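Local coordinates for protein cyclopenase asqI (Emericella nidulans, PDB 5YY3) that catalyses the zinc-dependent ring contraction of 4'-methoxycyclopenin to 4'-methoxyviridicatin, releasing methyl isocyanate, in aspoquinolone biosynthesis, at residues K105-L108 / E109-I112; P276-D280 / T281-T285; R320-C323 / L324-G328; H555-Q559 / N560-P564. All coordinates share one frame; numbering follows the deposited sequence.

Interaction 1. Residues K105-L108 / E109-I112; sequences KELL and EERI
Leu-107 and Leu-108 meet Ile-112 where helix 97-109 runs out, and the turn that brings them together is a Schellman motif. Its outer bond runs from the Ile-112 N back to the Leu-107 O (3.2 Å), nearly straight at 168°. The inner, shorter one joins the Arg-111 N to the Leu-108 O at 2.8 Å. Arg-111, at positive phi (69°), is the C-prime residue that reverses the chain. That reversal folds Ile-112 back against the last turn: its CG2 branch, lodged between its own backbone N and carbonyl carbon, packs against the Leu-107 CB at 3.9 Å and reaches the Leu-108 CD2 at 4.2 Å. The Ile-112/Leu-107 pair is the hydrophobic contact that commonly accompanies a Schellman motif. Leu-108 also rests on Leu-63 of a neighbouring loop, while the Arg-111 guanidinium forms a salt bridge with Asp-68. On the exposed flank Glu-106 and Glu-110 run alongside each other with their carboxylate planes nearly parallel, 13° apart. The two like charges should repel mildly, though Lys-103, in a long, weak ion pair with the Glu-106 OE1, may offset this; that OE1 stands 4.3 Å from the Glu-110 OE2.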
loop_
_atom_site.group_PDB
_atom_site.type_symbol
_atom_site.label_atom_id
_atom_site.label_comp_id
_atom_site.label_asym_id
_atom_site.label_seq_id
_atom_site.Cartn_x
_atom_site.Cartn_y
_atom_site.Cartn_z
ATOM N N LYS A 105 3.699 9.179 53.726
ATOM C CA LYS A 105 5.064 9.677 53.888
ATOM C C LYS A 105 5.877 8.706 54.716
ATOM O O LYS A 105 7.029 8.395 54.409
ATOM C CB LYS A 105 5.086 11.051 54.567
ATOM C CG LYS A 105 4.637 12.240 53.722
ATOM C CD LYS A 105 5.217 13.534 54.307
ATOM C CE LYS A 105 4.328 14.734 54.034
ATOM N NZ LYS A 105 3.622 14.562 52.743
ATOM N N GLU A 106 5.249 8.237 55.780
ATOM C CA GLU A 106 5.870 7.311 56.709
ATOM C C GLU A 106 6.323 6.052 55.985
ATOM O O GLU A 106 7.489 5.664 56.060
ATOM C CB GLU A 106 4.883 6.980 57.817
ATOM C CG GLU A 106 5.377 6.033 58.864
ATOM C CD GLU A 106 4.356 5.866 59.956
ATOM O OE1 GLU A 106 3.532 4.920 59.870
ATOM O OE2 GLU A 106 4.348 6.715 60.877
ATOM N N LEU A 107 5.394 5.433 55.266
ATOM C CA LEU A 107 5.680 4.220 54.512
ATOM C C LEU A 107 6.755 4.469 53.459
ATOM O O LEU A 107 7.624 3.626 53.236
ATOM C CB LEU A 107 4.398 3.691 53.865
ATOM C CG LEU A 107 3.304 3.240 54.832
ATOM C CD1 LEU A 107 2.001 3.001 54.097
ATOM C CD2 LEU A 107 3.738 1.983 55.575
ATOM N N LEU A 108 6.704 5.640 52.824
ATOM C CA LEU A 108 7.686 6.007 51.795
ATOM C C LEU A 108 9.110 6.074 52.346
ATOM O O LEU A 108 10.052 5.551 51.725
ATOM C CB LEU A 108 7.305 7.342 51.144
ATOM C CG LEU A 108 6.191 7.192 50.108
ATOM C CD1 LEU A 108 5.565 8.532 49.787
ATOM C CD2 LEU A 108 6.722 6.504 48.849
ATOM N N GLU A 109 9.278 6.705 53.506
ATOM C CA GLU A 109 10.615 6.771 54.092
ATOM C C GLU A 109 11.016 5.427 54.704
ATOM O O GLU A 109 12.199 5.194 54.941
ATOM C CB GLU A 109 10.728 7.900 55.119
ATOM C CG GLU A 109 10.986 9.250 54.447
ATOM C CD GLU A 109 11.555 10.300 55.386
ATOM O OE1 GLU A 109 10.758 11.049 55.997
ATOM O OE2 GLU A 109 12.802 10.384 55.504
ATOM N N GLU A 110 10.043 4.536 54.921
ATOM C CA GLU A 110 10.341 3.119 55.183
ATOM C C GLU A 110 10.674 2.350 53.892
ATOM O O GLU A 110 10.776 1.117 53.904
ATOM C CB GLU A 110 9.177 2.434 55.893
ATOM C CG GLU A 110 8.904 2.937 57.294
ATOM C CD GLU A 110 7.745 2.212 57.957
ATOM O OE1 GLU A 110 7.435 1.066 57.548
ATOM O OE2 GLU A 110 7.140 2.800 58.882
ATOM N N ARG A 111 10.802 3.091 52.786
ATOM C CA ARG A 111 11.271 2.576 51.486
ATOM C C ARG A 111 10.299 1.617 50.775
ATOM O O ARG A 111 10.716 0.764 50.002
ATOM C CB ARG A 111 12.644 1.898 51.647
ATOM C CG ARG A 111 13.717 2.817 52.216
ATOM C CD ARG A 111 13.790 4.126 51.432
ATOM N NE ARG A 111 14.422 3.957 50.124
ATOM C CZ ARG A 111 14.500 4.916 49.206
ATOM N NH1 ARG A 111 13.977 6.110 49.450
ATOM N NH2 ARG A 111 15.093 4.681 48.041
ATOM N N ILE A 112 9.003 1.775 51.016
ATOM C CA ILE A 112 8.023 1.093 50.181
ATOM C C ILE A 112 8.140 1.617 48.742
ATOM O O ILE A 112 8.489 2.786 48.514
ATOM C CB ILE A 112 6.599 1.290 50.719
ATOM C CG1 ILE A 112 5.645 0.255 50.124
ATOM C CG2 ILE A 112 6.092 2.699 50.448
ATOM C CD1 ILE A 112 4.346 0.159 50.888
#

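Interaction 2. Residues P276-D280 / T281-T285; sequences PDMPD and TLNVT
The carbonyl oxygen of Pro-279 takes the backbone N-H of Leu-282 at 3.0 Å, closing a type I beta turn over residues 279-282 in the long loop between helices 210-231 and 288-304. The bond is fairly straight at the hydrogen (163°). A second turn, also of type I, overlaps the first, since the Asn-283 N makes a weak bond of 3.4 Å to the Asp-280 O. Together they curl the chain tightly enough for Met-278 to come back over Asn-283. The Met-278 side chain is extended throughout, with CG anti to the backbone N (chi1 -166°), and it crosses that of Asn-283 at about a right angle. There the Met-278 SD lies 3.4 Å from the Asn-283 ND2 and 3.5 Å from the Asn-283 CB, and the Met-278 CE reaches on to the Leu-282 CB at 4.1 Å. The Asn-283 amide has its main polar partner outside the turn, ND2 bonding to Glu-365, while Arg-274 donates to the backbone O of Asn-283; Met-278 is covered further by Tyr-368 and Ile-382. Pro-279 and Leu-282 run alongside each other in the same direction, with the Pro-279 CG 4.2 Å from the Leu-282 CD1. The Thr-281 OG1 lies against the Pro-279 ring, 3.6 Å from the Pro-279 CB.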
loop_
_atom_site.group_PDB
_atom_site.type_symbol
_atom_site.label_atom_id
_atom_site.label_comp_id
_atom_site.label_asym_id
_atom_site.label_seq_id
_atom_site.Cartn_x
_atom_site.Cartn_y
_atom_site.Cartn_z
ATOM N N PRO A 276 11.864 -17.218 32.054
ATOM C CA PRO A 276 13.039 -17.707 32.801
ATOM C C PRO A 276 13.823 -16.553 33.400
ATOM O O PRO A 276 14.358 -16.645 34.498
ATOM C CB PRO A 276 13.882 -18.417 31.737
ATOM C CG PRO A 276 13.025 -18.559 30.555
ATOM C CD PRO A 276 11.939 -17.547 30.620
ATOM N N ASP A 277 13.867 -15.456 32.658
ATOM C CA ASP A 277 14.639 -14.281 33.027
ATOM C C ASP A 277 13.857 -13.277 33.844
ATOM O O ASP A 277 14.342 -12.178 34.093
ATOM C CB ASP A 277 15.156 -13.617 31.765
ATOM C CG ASP A 277 16.091 -14.514 31.006
ATOM O OD1 ASP A 277 16.387 -15.624 31.512
ATOM O OD2 ASP A 277 16.492 -14.139 29.890
ATOM N N MET A 278 12.640 -13.645 34.234
ATOM C CA MET A 278 11.820 -12.793 35.083
ATOM C C MET A 278 11.814 -13.352 36.498
ATOM O O MET A 278 11.374 -14.481 36.723
ATOM C CB MET A 278 10.400 -12.686 34.534
ATOM C CG MET A 278 9.581 -11.577 35.146
ATOM S SD MET A 278 7.900 -11.592 34.507
ATOM C CE MET A 278 7.283 -10.053 35.187
ATOM N N PRO A 279 12.328 -12.569 37.455
ATOM C CA PRO A 279 12.433 -13.021 38.844
ATOM C C PRO A 279 11.079 -13.392 39.430
ATOM O O PRO A 279 10.063 -12.757 39.135
ATOM C CB PRO A 279 13.030 -11.812 39.575
ATOM C CG PRO A 279 12.852 -10.658 38.655
ATOM C CD PRO A 279 12.887 -11.222 37.268
ATOM N N ASP A 280 11.085 -14.427 40.257
ATOM C CA ASP A 280 9.895 -14.921 40.924
ATOM C C ASP A 280 9.285 -13.850 41.856
ATOM O O ASP A 280 8.101 -13.904 42.193
ATOM C CB ASP A 280 10.248 -16.201 41.696
ATOM C CG ASP A 280 9.061 -16.791 42.400
ATOM O OD1 ASP A 280 8.127 -17.242 41.693
ATOM O OD2 ASP A 280 9.044 -16.782 43.653
ATOM N N THR A 281 10.092 -12.864 42.240
ATOM C CA THR A 281 9.623 -11.760 43.077
ATOM C C THR A 281 8.675 -10.800 42.347
ATOM O O THR A 281 7.995 -9.998 42.986
ATOM C CB THR A 281 10.807 -10.936 43.637
ATOM O OG1 THR A 281 11.554 -10.345 42.564
ATOM C CG2 THR A 281 11.721 -11.815 44.480
ATOM N N LEU A 282 8.632 -10.873 41.020
ATOM C CA LEU A 282 7.721 -10.034 40.250
ATOM C C LEU A 282 6.496 -10.788 39.763
ATOM O O LEU A 282 5.468 -10.189 39.455
ATOM C CB LEU A 282 8.436 -9.442 39.049
ATOM C CG LEU A 282 9.287 -8.201 39.249
ATOM C CD1 LEU A 282 9.866 -7.809 37.911
ATOM C CD2 LEU A 282 8.450 -7.082 39.828
ATOM N N ASN A 283 6.602 -12.107 39.713
ATOM C CA ASN A 283 5.755 -12.880 38.825
ATOM C C ASN A 283 5.579 -14.313 39.278
ATOM O O ASN A 283 6.521 -15.103 39.207
ATOM C CB ASN A 283 6.373 -12.864 37.421
ATOM C CG ASN A 283 5.452 -13.417 36.362
ATOM O OD1 ASN A 283 4.250 -13.147 36.365
ATOM N ND2 ASN A 283 6.009 -14.221 35.457
ATOM N N VAL A 284 4.383 -14.664 39.733
ATOM C CA VAL A 284 4.111 -16.052 40.110
ATOM C C VAL A 284 3.957 -16.861 38.831
ATOM O O VAL A 284 3.383 -16.380 37.864
ATOM C CB VAL A 284 2.841 -16.182 41.002
ATOM C CG1 VAL A 284 2.404 -17.650 41.127
ATOM C CG2 VAL A 284 3.100 -15.583 42.372
ATOM N N THR A 285 4.510 -18.069 38.808
ATOM C CA THR A 285 4.410 -18.912 37.625
ATOM C C THR A 285 2.945 -19.303 37.410
ATOM O O THR A 285 2.354 -19.990 38.242
ATOM C CB THR A 285 5.301 -20.185 37.746
ATOM O OG1 THR A 285 6.688 -19.813 37.724
ATOM C CG2 THR A 285 5.031 -21.166 36.599
#

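Interaction 3. Residues R320-C323 / L324-G328; sequences RDNC and LNFVG
Residues 320-323 lead into helix 323-331, and i to i+4 bonds tie the two segments. The Phe-326 N donates to the Asn-322 O at 3.0 Å and the Val-327 N to the Cys-323 O at 2.8 Å. A water extends this pattern by one residue: it accepts from the Asn-325 N and donates to the Asp-321 O, linking the two. The Asn-322 CG lies between its own backbone N and carbonyl carbon (chi1 77°), which sets the side chain against the CD2–CE2 rim of Phe-326. Its CB approaches the Phe-326 CD2 at 3.6 Å and its ND2 the Phe-326 CE2 at 3.5 Å, the amide and ring planes being turned 65° apart; the Asn-322 O lies at the ring edge, in plane. The Asn-322 OD1 accepts from the backbone of Thr-319, which helps orient the amide. The Cys-323 SG touches the Leu-324 CG at 4.1 Å, and the Val-327 CG2 lies close to the Cys-323 O. Leu-324 and Val-327 face Ala-407 and Tyr-403 of helix 391-410. This is a buried turn near the start of a helix in the hemocyanin-type domain, Val-327 lying about 11 Å, side chain to side chain, from the zinc ligand His-218.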
loop_
_atom_site.group_PDB
_atom_site.type_symbol
_atom_site.label_atom_id
_atom_site.label_comp_id
_atom_site.label_asym_id
_atom_site.label_seq_id
_atom_site.Cartn_x
_atom_site.Cartn_y
_atom_site.Cartn_z
ATOM N N ARG A 320 -31.129 -14.122 33.248
ATOM C CA ARG A 320 -31.104 -12.942 32.390
ATOM C C ARG A 320 -30.585 -11.716 33.139
ATOM O O ARG A 320 -29.749 -10.960 32.639
ATOM C CB ARG A 320 -32.498 -12.673 31.840
ATOM C CG ARG A 320 -32.607 -11.450 30.939
ATOM C CD ARG A 320 -34.057 -11.224 30.539
ATOM N NE ARG A 320 -34.969 -11.359 31.680
ATOM C CZ ARG A 320 -36.292 -11.404 31.576
ATOM N NH1 ARG A 320 -36.860 -11.335 30.379
ATOM N NH2 ARG A 320 -37.050 -11.518 32.662
ATOM N N ASP A 321 -31.051 -11.554 34.368
ATOM C CA ASP A 321 -30.697 -10.400 35.173
ATOM C C ASP A 321 -29.260 -10.380 35.678
ATOM O O ASP A 321 -28.639 -9.315 35.728
ATOM C CB ASP A 321 -31.638 -10.300 36.369
ATOM C CG ASP A 321 -31.546 -8.961 37.061
ATOM O OD1 ASP A 321 -30.720 -8.810 37.995
ATOM O OD2 ASP A 321 -32.285 -8.047 36.640
ATOM N N ASN A 322 -28.725 -11.539 36.064
ATOM C CA ASN A 322 -27.427 -11.559 36.743
ATOM C C ASN A 322 -26.249 -12.057 35.897
ATOM O O ASN A 322 -25.097 -12.000 36.344
ATOM C CB ASN A 322 -27.530 -12.388 38.040
ATOM C CG ASN A 322 -27.527 -13.904 37.805
ATOM O OD1 ASN A 322 -27.563 -14.394 36.670
ATOM N ND2 ASN A 322 -27.511 -14.656 38.901
ATOM N N CYS A 323 -26.523 -12.529 34.681
ATOM C CA CYS A 323 -25.482 -13.191 33.893
ATOM C C CYS A 323 -24.247 -12.302 33.674
ATOM O O CYS A 323 -23.142 -12.728 33.951
ATOM C CB CYS A 323 -26.024 -13.674 32.540
ATOM S SG CYS A 323 -26.802 -12.382 31.492
ATOM N N LEU A 324 -24.417 -11.068 33.224
ATOM C CA LEU A 324 -23.235 -10.259 32.891
ATOM C C LEU A 324 -22.439 -9.845 34.125
ATOM O O LEU A 324 -21.193 -9.825 34.106
ATOM C CB LEU A 324 -23.632 -9.018 32.093
ATOM C CG LEU A 324 -24.232 -9.344 30.728
ATOM C CD1 LEU A 324 -24.480 -8.063 29.929
ATOM C CD2 LEU A 324 -23.334 -10.301 29.974
ATOM N N ASN A 325 -23.159 -9.521 35.194
ATOM C CA ASN A 325 -22.512 -9.140 36.442
ATOM C C ASN A 325 -21.667 -10.275 36.985
ATOM O O ASN A 325 -20.575 -10.059 37.515
ATOM C CB ASN A 325 -23.541 -8.728 37.484
ATOM C CG ASN A 325 -22.928 -7.919 38.598
ATOM O OD1 ASN A 325 -22.093 -7.045 38.353
ATOM N ND2 ASN A 325 -23.318 -8.217 39.837
ATOM N N PHE A 326 -22.168 -11.493 36.840
ATOM C CA PHE A 326 -21.458 -12.645 37.366
ATOM C C PHE A 326 -20.343 -13.079 36.439
ATOM O O PHE A 326 -19.232 -13.329 36.890
ATOM C CB PHE A 326 -22.423 -13.807 37.628
ATOM C CG PHE A 326 -22.988 -13.806 39.018
ATOM C CD1 PHE A 326 -22.254 -14.335 40.085
ATOM C CD2 PHE A 326 -24.239 -13.250 39.279
ATOM C CE1 PHE A 326 -22.776 -14.330 41.390
ATOM C CE2 PHE A 326 -24.768 -13.243 40.580
ATOM C CZ PHE A 326 -24.033 -13.787 41.632
ATOM N N VAL A 327 -20.629 -13.172 35.146
ATOM C CA VAL A 327 -19.593 -13.519 34.187
ATOM C C VAL A 327 -18.444 -12.504 34.247
ATOM O O VAL A 327 -17.278 -12.881 34.302
ATOM C CB VAL A 327 -20.144 -13.596 32.753
ATOM C CG1 VAL A 327 -18.985 -13.756 31.745
ATOM C CG2 VAL A 327 -21.132 -14.745 32.624
ATOM N N GLY A 328 -18.785 -11.218 34.252
ATOM C CA GLY A 328 -17.798 -10.159 34.361
ATOM C C GLY A 328 -17.080 -10.202 35.691
ATOM O O GLY A 328 -15.848 -10.080 35.748
HETATM O O HOH W 1 -26.047 -8.725 34.733
#

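Interaction 4. Residues H555-Q559 / N560-P564; sequences HGWPQ and NLMLP
Two successive 3-10-like turns curl the chain after Trp-557: the Leu-561 N bonds to the Pro-558 O at 3.0 Å and the Met-562 N to the Gln-559 O at 3.2 Å. Trp-557 closes the loop with its side chain. The indole NE1 donates to the Leu-561 O at 3.1 Å and 158°; the acceptor lies in the ring plane, whereas the ring N approaches from above the Leu-561 carbonyl plane rather than on a lone pair. A chi1 of -163°, placing CG trans to the main-chain N, brings the indole against the turn, where Leu-561 crosses it at about a right angle and sets its CB 3.5 Å from the Trp-557 NE1. Met-562 runs antiparallel alongside the Trp-557 side chain. Bent at chi2 and chi3, it doubles back so that SD comes to the indole edge, 3.9 Å from the Trp-557 CD1, a Met-aromatic contact made at the rim and not over a face. Pro-558 covers one indole face, its CD 3.4 Å over the ring plane and offset toward the rim, and its CG meets the Leu-561 CD1 at 4.1 Å. The Asn-560 ND2 bonds to Asp-179 and to the backbone O of Leu-462. The turn is wedged between helix 180-193, where Leu-182 touches both Trp-557 and Leu-561, and strand 461-475, whose Tyr-467 packs on Met-562; Arg-224 of helix 210-231 makes a cation-pi contact with the indole, about 7 Å from the side chain of the zinc ligand His-186.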
loop_
_atom_site.group_PDB
_atom_site.type_symbol
_atom_site.label_atom_id
_atom_site.label_comp_id
_atom_site.label_asym_id
_atom_site.label_seq_id
_atom_site.Cartn_x
_atom_site.Cartn_y
_atom_site.Cartn_z
ATOM N N HIS A 555 -13.302 9.652 34.200
ATOM C CA HIS A 555 -13.133 8.312 33.629
ATOM C C HIS A 555 -14.194 7.973 32.574
ATOM O O HIS A 555 -14.353 6.814 32.197
ATOM C CB HIS A 555 -13.157 7.260 34.728
ATOM C CG HIS A 555 -14.391 7.302 35.582
ATOM N ND1 HIS A 555 -14.796 8.442 36.247
ATOM C CD2 HIS A 555 -15.303 6.350 35.876
ATOM C CE1 HIS A 555 -15.903 8.184 36.918
ATOM N NE2 HIS A 555 -16.233 6.922 36.713
ATOM N N GLY A 556 -14.914 8.981 32.094
ATOM C CA GLY A 556 -15.799 8.791 30.956
ATOM C C GLY A 556 -15.062 8.770 29.610
ATOM O O GLY A 556 -13.824 8.788 29.542
ATOM N N TRP A 557 -15.826 8.724 28.528
ATOM C CA TRP A 557 -15.243 8.691 27.194
ATOM C C TRP A 557 -14.820 10.098 26.730
ATOM O O TRP A 557 -15.579 11.047 26.863
ATOM C CB TRP A 557 -16.229 8.079 26.200
ATOM C CG TRP A 557 -15.519 7.679 24.973
ATOM C CD1 TRP A 557 -15.581 8.282 23.745
ATOM C CD2 TRP A 557 -14.567 6.626 24.864
ATOM N NE1 TRP A 557 -14.751 7.632 22.865
ATOM C CE2 TRP A 557 -14.104 6.612 23.529
ATOM C CE3 TRP A 557 -14.060 5.672 25.763
ATOM C CZ2 TRP A 557 -13.146 5.698 23.069
ATOM C CZ3 TRP A 557 -13.130 4.748 25.304
ATOM C CH2 TRP A 557 -12.678 4.773 23.970
ATOM N N PRO A 558 -13.589 10.235 26.210
ATOM C CA PRO A 558 -13.120 11.567 25.788
ATOM C C PRO A 558 -14.040 12.220 24.725
ATOM O O PRO A 558 -14.444 11.554 23.767
ATOM C CB PRO A 558 -11.724 11.279 25.213
ATOM C CG PRO A 558 -11.303 9.979 25.847
ATOM C CD PRO A 558 -12.557 9.192 26.040
ATOM N N GLN A 559 -14.377 13.492 24.910
ATOM C CA GLN A 559 -15.245 14.205 23.965
ATOM C C GLN A 559 -14.680 14.196 22.526
ATOM O O GLN A 559 -15.426 14.025 21.557
ATOM C CB GLN A 559 -15.466 15.651 24.440
ATOM C CG GLN A 559 -16.409 16.480 23.564
ATOM C CD GLN A 559 -17.773 15.826 23.417
ATOM O OE1 GLN A 559 -18.506 15.651 24.394
ATOM N NE2 GLN A 559 -18.112 15.439 22.191
ATOM N N ASN A 560 -13.363 14.351 22.398
ATOM C CA ASN A 560 -12.713 14.347 21.095
ATOM C C ASN A 560 -12.767 12.997 20.374
ATOM O O ASN A 560 -12.525 12.942 19.164
ATOM C CB ASN A 560 -11.258 14.766 21.221
ATOM C CG ASN A 560 -10.430 13.739 21.949
ATOM O OD1 ASN A 560 -10.775 13.336 23.054
ATOM N ND2 ASN A 560 -9.331 13.307 21.336
ATOM N N LEU A 561 -13.089 11.919 21.099
ATOM C CA LEU A 561 -13.196 10.597 20.480
ATOM C C LEU A 561 -14.631 10.117 20.399
ATOM O O LEU A 561 -14.868 8.950 20.092
ATOM C CB LEU A 561 -12.375 9.547 21.255
ATOM C CG LEU A 561 -10.896 9.835 21.453
ATOM C CD1 LEU A 561 -10.222 8.662 22.149
ATOM C CD2 LEU A 561 -10.233 10.131 20.112
ATOM N N MET A 562 -15.590 10.994 20.691
ATOM C CA MET A 562 -16.991 10.572 20.749
ATOM C C MET A 562 -17.450 10.053 19.409
ATOM O O MET A 562 -18.204 9.086 19.327
ATOM C CB MET A 562 -17.891 11.718 21.210
ATOM C CG MET A 562 -17.899 11.902 22.725
ATOM S SD MET A 562 -18.769 10.560 23.550
ATOM C CE MET A 562 -20.451 10.890 23.009
ATOM N N LEU A 563 -16.978 10.694 18.348
ATOM C CA LEU A 563 -17.322 10.265 16.998
ATOM C C LEU A 563 -16.241 9.366 16.419
ATOM O O LEU A 563 -15.062 9.695 16.506
ATOM C CB LEU A 563 -17.531 11.483 16.097
ATOM C CG LEU A 563 -18.910 11.974 15.672
ATOM C CD1 LEU A 563 -19.932 11.812 16.751
ATOM C CD2 LEU A 563 -18.813 13.421 15.228
ATOM N N PRO A 564 -16.637 8.229 15.825
ATOM C CA PRO A 564 -15.683 7.525 14.966
ATOM C C PRO A 564 -15.134 8.488 13.923
ATOM O O PRO A 564 -15.867 9.370 13.515
ATOM C CB PRO A 564 -16.531 6.429 14.330
ATOM C CG PRO A 564 -17.588 6.144 15.373
ATOM C CD PRO A 564 -17.900 7.489 15.975
#

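Overall arrangement
All four are local contacts, in series along the chain. Interaction 1 lies at the surface and interaction 2 is partly buried; they share one side of the molecule, their centres about 25 Å apart, while interactions 3 and 4 are buried. Interaction 1 finishes a helix and interaction 3 lies near the start of another, whereas 2 and 4 are loop turns led by a proline, each with a methionine packed against it. Charged groups fringe interaction 1, interaction 3 rests on helical backbone bonds, a water and an Asn–Phe contact, and interaction 4 relies on indole, sulfur and a ring N-H. Interaction 4, nearest the zinc ligands, joins the beta-rich part to the metal-binding helices.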